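Local coordinates for protein flagellin B1 (Methanocaldococcus jannaschii DSM 2661, PDB 5YA6) that probably builds the archaellum filament as a flagellin subunit, with a beta-rich domain that binds calcium, at residues T70-A75 and I117-V122. Numbering follows the deposited sequence.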
loop_
_atom_site.group_PDB
_atom_site.type_symbol
_atom_site.label_atom_id
_atom_site.label_comp_id
_atom_site.label_asym_id
_atom_site.label_seq_id
_atom_site.Cartn_x
_atom_site.Cartn_y
_atom_site.Cartn_z
ATOM N N THR B 70 -13.540 -21.101 -12.801
ATOM C CA THR B 70 -13.293 -20.855 -14.189
ATOM C C THR B 70 -14.498 -20.156 -14.876
ATOM O O THR B 70 -14.450 -19.889 -16.039
ATOM C CB THR B 70 -13.131 -22.154 -14.923
ATOM O OG1 THR B 70 -14.185 -23.013 -14.469
ATOM C CG2 THR B 70 -11.738 -22.865 -14.604
ATOM N N ALA B 71 -15.488 -19.814 -14.105
ATOM C CA ALA B 71 -16.652 -19.059 -14.617
ATOM C C ALA B 71 -16.331 -17.675 -15.191
ATOM O O ALA B 71 -17.132 -17.117 -15.962
ATOM C CB ALA B 71 -17.692 -18.921 -13.500
ATOM N N THR B 72 -15.224 -17.044 -14.736
ATOM C CA THR B 72 -14.759 -15.794 -15.274
ATOM C C THR B 72 -14.106 -15.891 -16.638
ATOM O O THR B 72 -13.769 -14.855 -17.275
ATOM C CB THR B 72 -13.723 -15.206 -14.247
ATOM O OG1 THR B 72 -12.742 -16.238 -13.889
ATOM C CG2 THR B 72 -14.419 -14.779 -12.943
ATOM N N LEU B 73 -13.820 -17.114 -17.086
ATOM C CA LEU B 73 -13.042 -17.296 -18.306
ATOM C C LEU B 73 -13.823 -16.820 -19.553
ATOM O O LEU B 73 -14.956 -17.267 -19.779
ATOM C CB LEU B 73 -12.647 -18.776 -18.401
ATOM C CG LEU B 73 -11.635 -19.188 -19.442
ATOM C CD1 LEU B 73 -10.347 -18.420 -19.277
ATOM C CD2 LEU B 73 -11.368 -20.685 -19.289
ATOM N N GLY B 74 -13.239 -15.849 -20.265
ATOM C CA GLY B 74 -13.785 -15.294 -21.524
ATOM C C GLY B 74 -14.950 -14.333 -21.310
ATOM O O GLY B 74 -15.625 -13.955 -22.268
ATOM N N ALA B 75 -15.210 -13.964 -20.060
ATOM C CA ALA B 75 -16.388 -13.191 -19.698
ATOM C C ALA B 75 -16.139 -11.689 -19.621
ATOM O O ALA B 75 -15.169 -11.242 -19.008
ATOM C CB ALA B 75 -16.956 -13.672 -18.388
ATOM N N ILE B 117 -3.258 -15.550 -16.424
ATOM C CA ILE B 117 -3.844 -14.360 -15.822
ATOM C C ILE B 117 -4.919 -14.850 -14.861
ATOM O O ILE B 117 -5.801 -15.632 -15.233
ATOM C CB ILE B 117 -4.438 -13.335 -16.828
ATOM C CG1 ILE B 117 -3.377 -12.926 -17.837
ATOM C CG2 ILE B 117 -5.012 -12.107 -16.098
ATOM C CD1 ILE B 117 -3.981 -12.106 -18.991
ATOM N N ALA B 118 -4.867 -14.340 -13.631
ATOM C CA ALA B 118 -5.889 -14.602 -12.657
ATOM C C ALA B 118 -6.497 -13.283 -12.222
ATOM O O ALA B 118 -5.858 -12.244 -12.317
ATOM C CB ALA B 118 -5.350 -15.325 -11.448
ATOM N N VAL B 119 -7.714 -13.320 -11.685
ATOM C CA VAL B 119 -8.303 -12.116 -11.087
ATOM C C VAL B 119 -8.650 -12.429 -9.650
ATOM O O VAL B 119 -9.109 -13.540 -9.328
ATOM C CB VAL B 119 -9.512 -11.615 -11.929
ATOM C CG1 VAL B 119 -10.626 -12.658 -11.965
ATOM C CG2 VAL B 119 -10.013 -10.289 -11.408
ATOM N N LEU B 120 -8.394 -11.502 -8.718
ATOM C CA LEU B 120 -8.778 -11.674 -7.313
ATOM C C LEU B 120 -10.064 -10.917 -7.196
ATOM O O LEU B 120 -10.109 -9.706 -7.371
ATOM C CB LEU B 120 -7.699 -11.111 -6.370
ATOM C CG LEU B 120 -6.276 -11.551 -6.723
ATOM C CD1 LEU B 120 -5.345 -10.911 -5.685
ATOM C CD2 LEU B 120 -6.083 -13.073 -6.735
ATOM N N LEU B 121 -11.105 -11.634 -6.836
ATOM C CA LEU B 121 -12.409 -11.060 -6.615
ATOM C C LEU B 121 -12.550 -10.730 -5.109
ATOM O O LEU B 121 -12.510 -11.597 -4.232
ATOM C CB LEU B 121 -13.486 -12.080 -7.106
ATOM C CG LEU B 121 -13.338 -12.592 -8.547
ATOM C CD1 LEU B 121 -14.390 -13.690 -8.773
ATOM C CD2 LEU B 121 -13.412 -11.463 -9.565
ATOM N N VAL B 122 -12.785 -9.448 -4.827
ATOM C CA VAL B 122 -12.894 -8.913 -3.465
ATOM C C VAL B 122 -14.206 -8.155 -3.261
ATOM O O VAL B 122 -14.544 -7.302 -4.088
ATOM C CB VAL B 122 -11.693 -7.960 -3.147
ATOM C CG1 VAL B 122 -11.796 -7.382 -1.730
ATOM C CG2 VAL B 122 -10.390 -8.722 -3.307
#
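Thr72 meets Val119 and Leu121 where a turn within the beta-rich domain of an archaeal flagellin packs against a strand of its sheet, and the contact is a compact example of how one branched side chain can serve two environments. Strand 94-99 lies between strands 59-69 and 117-123 in the sheet, parallel to the first and antiparallel to the second, and the loop joining 59-69 to 94-99 begins with the turn that carries Thr72 to strand 117-123. Two overlapping turns shape this part of the loop, a type I turn from Thr70 to Leu73, closed by a 3.0 Å bond from Leu73 N to Thr70 O, and a type II turn from Thr72 to Ala75. Thr72 belongs to both. Val119 and Leu121, two apart on their strand, send their side chains out of the same face towards it. The Thr72 methyl CG2, anti to its own carbonyl carbon, approaches both: it lies 4.3 Å from Leu121 CD1 and 4.5 Å from Val119 CG1, loose methyl-to-methyl contacts. Leu121 reaches this far because CD1 continues the extended chain (chi2 174°). Its other methyl, CD2, turns back along the strand to within 3.9 Å of Val119 CG1. Trp87 and Val96 also touch Leu121, while Ala33 and Tyr35 border Val119. The buried hydroxyl is satisfied separately, with Thr72 OG1 hydrogen-bonded to the backbone carbonyl oxygen of Val99.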